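Local coordinates for protein mandelate racemase/muconate lactonizing enzyme/Enolase superfamily (Rhodobacter sphaeroides, PDB 2HZG) that belongs to the enolase superfamily, pairing an enolase-like N-terminal domain with a TIM-barrel-like domain that carries a bound sodium ion, at residues Phe161-Arg173 / Leu190-Phe204. Residues are numbered along the deposited sequence; the frame is centred on the assembly and turned at random. Where two conformers were deposited one is given.
Sequences FAAVKFGWGPIGR and LGPDGDLMVDVGQIF. With NA (sodium ion), chain C.
The Trp168 indole lies with one face against Gly201, whose CA sits 3.4 Å from the centroid of the six-membered ring, a CH-pi contact; with no side chain in the way, the Gly201 backbone can lie this close to the ring. The Asp199 carboxylate, its plane turned 72° from the indole, approaches the ring obliquely. The Phe166 ring meets Leu196 CD1 near its plane, at the edge, and packs against helices 146-158 and 176-190; on the same outer side of the sheet Val164 CG2 touches Leu190 CD1, from the end of helix 176-190, at 3.8 Å. Ile203 CG2 sits over the centre of one face of Phe204, while the ring's CE1 and CZ approach Gly172 CA.

Strands 163-167 and 195-199 themselves run parallel, their axes 18° apart. Val164 N gives a nearly straight bond to Asp195 O (2.9 Å), and Met197 N returns one to Val164 O; Phe166 and Asp199 continue the exchange. On the inner face Lys165 crosses Met197 at about a right angle, CG to CB 3.6 Å. With CG anti to the backbone N (chi1 170°), Asp199 reaches the sodium ion, OD2 binding it at 2.3 Å, while OD1 takes the backbone N of Gly201 in an Asx turn. Lys165 NZ bonds a water on the same sodium and forms salt bridges with Glu227 and Glu329. This beta-alpha-beta unit of the enolase-superfamily barrel thus supplies Lys165 and Asp199, and the next strands bring the other protein ligands, Glu227 and Glu254, to a metal site toward the C-terminal strand ends.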
loop_
_atom_site.group_PDB
_atom_site.type_symbol
_atom_site.label_atom_id
_atom_site.label_comp_id
_atom_site.label_asym_id
_atom_site.label_seq_id
_atom_site.Cartn_x
_atom_site.Cartn_y
_atom_site.Cartn_z
ATOM N N PHE A 161 -15.606 22.898 -22.886
ATOM C CA PHE A 161 -15.932 22.146 -21.675
ATOM C C PHE A 161 -17.078 22.791 -20.932
ATOM O O PHE A 161 -17.079 24.006 -20.697
ATOM C CB PHE A 161 -14.724 22.043 -20.746
ATOM C CG PHE A 161 -13.642 21.153 -21.258
ATOM C CD1 PHE A 161 -13.755 19.755 -21.136
ATOM C CD2 PHE A 161 -12.503 21.697 -21.852
ATOM C CE1 PHE A 161 -12.767 18.920 -21.601
ATOM C CE2 PHE A 161 -11.480 20.856 -22.318
ATOM C CZ PHE A 161 -11.621 19.458 -22.195
ATOM N N ALA A 162 -18.040 21.962 -20.553
ATOM C CA ALA A 162 -19.186 22.365 -19.757
ATOM C C ALA A 162 -18.964 22.133 -18.252
ATOM O O ALA A 162 -19.846 22.425 -17.429
ATOM C CB ALA A 162 -20.407 21.591 -20.212
ATOM N N ALA A 163 -17.809 21.577 -17.899
ATOM C CA ALA A 163 -17.497 21.251 -16.512
ATOM C C ALA A 163 -15.993 21.299 -16.333
ATOM O O ALA A 163 -15.248 20.952 -17.256
ATOM C CB ALA A 163 -18.065 19.884 -16.119
ATOM N N VAL A 164 -15.542 21.796 -15.179
ATOM C CA VAL A 164 -14.110 21.935 -14.883
ATOM C C VAL A 164 -13.828 21.504 -13.437
ATOM O O VAL A 164 -14.634 21.769 -12.533
ATOM C CB VAL A 164 -13.585 23.394 -15.093
ATOM C CG1 VAL A 164 -12.111 23.505 -14.734
ATOM C CG2 VAL A 164 -13.795 23.877 -16.542
ATOM N N LYS A 165 -12.686 20.844 -13.236
ATOM C CA LYS A 165 -12.186 20.538 -11.896
ATOM C C LYS A 165 -10.819 21.178 -11.761
ATOM O O LYS A 165 -10.016 21.119 -12.681
ATOM C CB LYS A 165 -12.069 19.027 -11.671
ATOM C CG LYS A 165 -11.685 18.664 -10.229
ATOM C CD LYS A 165 -11.738 17.167 -10.019
ATOM C CE LYS A 165 -10.450 16.487 -10.456
ATOM N NZ LYS A 165 -10.544 15.001 -10.273
ATOM N N PHE A 166 -10.566 21.833 -10.637
ATOM C CA PHE A 166 -9.219 22.250 -10.297
ATOM C C PHE A 166 -8.725 21.452 -9.100
ATOM O O PHE A 166 -9.476 21.191 -8.169
ATOM C CB PHE A 166 -9.168 23.740 -9.974
ATOM C CG PHE A 166 -9.338 24.609 -11.169
ATOM C CD1 PHE A 166 -8.248 24.918 -11.956
ATOM C CD2 PHE A 166 -10.601 25.065 -11.545
ATOM C CE1 PHE A 166 -8.389 25.699 -13.075
ATOM C CE2 PHE A 166 -10.742 25.854 -12.673
ATOM C CZ PHE A 166 -9.641 26.153 -13.438
ATOM N N GLY A 167 -7.450 21.095 -9.125
ATOM C CA GLY A 167 -6.880 20.300 -8.056
ATOM C C GLY A 167 -5.561 20.865 -7.652
ATOM O O GLY A 167 -4.920 21.564 -8.438
ATOM N N TRP A 168 -5.168 20.584 -6.414
ATOM C CA TRP A 168 -3.780 20.748 -5.987
ATOM C C TRP A 168 -3.290 22.203 -6.150
ATOM O O TRP A 168 -4.011 23.151 -5.796
ATOM C CB TRP A 168 -2.866 19.764 -6.744
ATOM C CG TRP A 168 -3.278 18.294 -6.663
ATOM C CD1 TRP A 168 -4.186 17.641 -7.469
ATOM C CD2 TRP A 168 -2.773 17.307 -5.756
ATOM N NE1 TRP A 168 -4.281 16.320 -7.105
ATOM C CE2 TRP A 168 -3.417 16.081 -6.068
ATOM C CE3 TRP A 168 -1.832 17.330 -4.720
ATOM C CZ2 TRP A 168 -3.153 14.894 -5.366
ATOM C CZ3 TRP A 168 -1.561 16.137 -4.028
ATOM C CH2 TRP A 168 -2.220 14.946 -4.356
ATOM N N GLY A 169 -2.083 22.378 -6.682
ATOM C CA GLY A 169 -1.445 23.704 -6.663
ATOM C C GLY A 169 -1.415 24.174 -5.212
ATOM O O GLY A 169 -1.069 23.401 -4.315
ATOM N N PRO A 170 -1.772 25.454 -4.960
ATOM C CA PRO A 170 -1.744 25.940 -3.562
ATOM C C PRO A 170 -2.978 25.650 -2.710
ATOM O O PRO A 170 -3.039 26.107 -1.558
ATOM C CB PRO A 170 -1.577 27.453 -3.725
ATOM C CG PRO A 170 -2.220 27.769 -5.057
ATOM C CD PRO A 170 -2.125 26.517 -5.924
ATOM N N ILE A 171 -3.963 24.927 -3.244
ATOM C CA ILE A 171 -5.229 24.803 -2.546
ATOM C C ILE A 171 -5.004 24.104 -1.184
ATOM O O ILE A 171 -4.195 23.176 -1.078
ATOM C CB ILE A 171 -6.334 24.108 -3.419
ATOM C CG1 ILE A 171 -7.743 24.593 -3.036
ATOM C CG2 ILE A 171 -6.160 22.569 -3.458
ATOM C CD1 ILE A 171 -8.006 26.101 -3.402
ATOM N N GLY A 172 -5.668 24.628 -0.153
ATOM C CA GLY A 172 -5.621 24.088 1.195
ATOM C C GLY A 172 -4.302 24.229 1.919
ATOM O O GLY A 172 -4.202 23.812 3.061
ATOM N N ARG A 173 -3.289 24.815 1.276
ATOM C CA ARG A 173 -1.948 24.914 1.868
ATOM C C ARG A 173 -1.816 26.022 2.913
ATOM O O ARG A 173 -0.916 25.978 3.761
ATOM C CB ARG A 173 -0.872 25.105 0.792
ATOM C CG ARG A 173 -0.790 23.938 -0.196
ATOM C CD ARG A 173 0.504 23.941 -1.000
ATOM N NE ARG A 173 1.586 23.326 -0.240
ATOM C CZ ARG A 173 1.810 22.014 -0.169
ATOM N NH1 ARG A 173 1.023 21.156 -0.815
ATOM N NH2 ARG A 173 2.826 21.557 0.551
ATOM N N LEU A 190 -15.248 30.142 -15.131
ATOM C CA LEU A 190 -16.083 29.107 -15.720
ATOM C C LEU A 190 -17.431 29.650 -16.142
ATOM O O LEU A 190 -18.034 29.153 -17.104
ATOM C CB LEU A 190 -16.293 27.933 -14.743
ATOM C CG LEU A 190 -17.265 26.809 -15.140
ATOM C CD1 LEU A 190 -16.825 26.141 -16.464
ATOM C CD2 LEU A 190 -17.411 25.777 -14.026
ATOM N N GLY A 191 -17.917 30.641 -15.404
ATOM C CA GLY A 191 -19.277 31.123 -15.585
ATOM C C GLY A 191 -20.241 30.386 -14.674
ATOM O O GLY A 191 -19.887 29.347 -14.102
ATOM N N PRO A 192 -21.476 30.909 -14.542
ATOM C CA PRO A 192 -22.430 30.364 -13.566
ATOM C C PRO A 192 -23.025 28.989 -13.870
ATOM O O PRO A 192 -23.426 28.286 -12.943
ATOM C CB PRO A 192 -23.538 31.437 -13.513
ATOM C CG PRO A 192 -23.465 32.132 -14.846
ATOM C CD PRO A 192 -22.016 32.084 -15.270
ATOM N N ASP A 193 -23.092 28.596 -15.138
ATOM C CA ASP A 193 -23.820 27.368 -15.500
ATOM C C ASP A 193 -23.030 26.058 -15.434
ATOM O O ASP A 193 -23.605 25.005 -15.181
ATOM C CB ASP A 193 -24.458 27.517 -16.879
ATOM C CG ASP A 193 -25.410 28.704 -16.956
ATOM O OD1 ASP A 193 -26.088 29.014 -15.940
ATOM O OD2 ASP A 193 -25.468 29.322 -18.041
ATOM N N GLY A 194 -21.723 26.121 -15.661
ATOM C CA GLY A 194 -20.889 24.920 -15.644
ATOM C C GLY A 194 -20.810 24.208 -14.306
ATOM O O GLY A 194 -21.053 24.809 -13.264
ATOM N N ASP A 195 -20.479 22.919 -14.344
ATOM C CA ASP A 195 -20.152 22.168 -13.131
ATOM C C ASP A 195 -18.712 22.461 -12.710
ATOM O O ASP A 195 -17.785 22.474 -13.544
ATOM C CB ASP A 195 -20.367 20.667 -13.330
ATOM C CG ASP A 195 -21.820 20.312 -13.610
ATOM O OD1 ASP A 195 -22.703 21.084 -13.211
ATOM O OD2 ASP A 195 -22.087 19.246 -14.211
ATOM N N LEU A 196 -18.542 22.741 -11.419
ATOM C CA LEU A 196 -17.235 23.012 -10.858
ATOM C C LEU A 196 -16.933 21.996 -9.768
ATOM O O LEU A 196 -17.757 21.763 -8.877
ATOM C CB LEU A 196 -17.140 24.443 -10.308
ATOM C CG LEU A 196 -15.825 24.878 -9.655
ATOM C CD1 LEU A 196 -14.633 24.819 -10.616
ATOM C CD2 LEU A 196 -15.961 26.276 -9.070
ATOM N N MET A 197 -15.757 21.381 -9.867
ATOM C CA MET A 197 -15.310 20.417 -8.878
ATOM C C MET A 197 -13.971 20.890 -8.324
ATOM O O MET A 197 -13.229 21.604 -9.006
ATOM C CB MET A 197 -15.196 19.021 -9.484
ATOM C CG MET A 197 -16.537 18.394 -9.890
ATOM S SD MET A 197 -17.250 19.038 -11.443
ATOM C CE MET A 197 -16.198 18.331 -12.633
ATOM N N VAL A 198 -13.690 20.498 -7.081
ATOM C CA VAL A 198 -12.458 20.867 -6.405
ATOM C C VAL A 198 -11.788 19.635 -5.808
ATOM O O VAL A 198 -12.433 18.828 -5.136
ATOM C CB VAL A 198 -12.702 21.939 -5.305
ATOM C CG1 VAL A 198 -11.396 22.257 -4.523
ATOM C CG2 VAL A 198 -13.318 23.209 -5.918
ATOM N N ASP A 199 -10.495 19.512 -6.071
ATOM C CA ASP A 199 -9.693 18.388 -5.604
ATOM C C ASP A 199 -8.547 18.937 -4.775
ATOM O O ASP A 199 -7.728 19.700 -5.265
ATOM C CB ASP A 199 -9.190 17.625 -6.837
ATOM C CG ASP A 199 -8.131 16.563 -6.520
ATOM O OD1 ASP A 199 -7.870 16.223 -5.349
ATOM O OD2 ASP A 199 -7.539 16.058 -7.511
ATOM N N VAL A 200 -8.505 18.562 -3.503
ATOM C CA VAL A 200 -7.491 19.093 -2.584
ATOM C C VAL A 200 -6.313 18.162 -2.272
ATOM O O VAL A 200 -5.473 18.476 -1.418
ATOM C CB VAL A 200 -8.120 19.675 -1.285
ATOM C CG1 VAL A 200 -9.078 20.824 -1.655
ATOM C CG2 VAL A 200 -8.846 18.608 -0.476
ATOM N N GLY A 201 -6.241 17.039 -2.980
ATOM C CA GLY A 201 -5.078 16.176 -2.891
ATOM C C GLY A 201 -4.671 15.754 -1.485
ATOM O O GLY A 201 -3.489 15.789 -1.150
ATOM N N GLN A 202 -5.647 15.381 -0.664
ATOM C CA GLN A 202 -5.387 14.868 0.697
ATOM C C GLN A 202 -4.768 15.910 1.640
ATOM O O GLN A 202 -4.256 15.559 2.703
ATOM C CB GLN A 202 -4.512 13.598 0.643
ATOM C CG GLN A 202 -5.068 12.463 -0.241
ATOM C CD GLN A 202 -4.247 11.173 -0.098
ATOM O OE1 GLN A 202 -3.446 11.036 0.830
ATOM N NE2 GLN A 202 -4.397 10.267 -1.042
ATOM N N ILE A 203 -4.840 17.196 1.275
ATOM C CA ILE A 203 -4.065 18.230 1.963
ATOM C C ILE A 203 -4.478 18.465 3.424
ATOM O O ILE A 203 -3.659 18.863 4.222
ATOM C CB ILE A 203 -4.043 19.577 1.189
ATOM C CG1 ILE A 203 -2.938 20.502 1.723
ATOM C CG2 ILE A 203 -5.415 20.265 1.276
ATOM C CD1 ILE A 203 -1.512 19.957 1.552
ATOM N N PHE A 204 -5.736 18.214 3.775
ATOM C CA PHE A 204 -6.157 18.424 5.161
ATOM C C PHE A 204 -5.737 17.284 6.071
ATOM O O PHE A 204 -5.886 17.394 7.287
ATOM C CB PHE A 204 -7.653 18.755 5.256
ATOM C CG PHE A 204 -8.044 19.939 4.416
ATOM C CD1 PHE A 204 -7.544 21.206 4.716
ATOM C CD2 PHE A 204 -8.882 19.779 3.307
ATOM C CE1 PHE A 204 -7.877 22.311 3.908
ATOM C CE2 PHE A 204 -9.214 20.864 2.497
ATOM C CZ PHE A 204 -8.716 22.131 2.802
HETATM NA NA NA C . -7.624 13.765 -7.963
HETATM O O HOH W 1 -7.687 14.204 -10.493
HETATM O O HOH W 2 -5.245 13.403 -8.483
HETATM O O HOH W 3 -3.575 20.460 -2.432
HETATM O O HOH W 4 -6.512 14.119 -5.369
#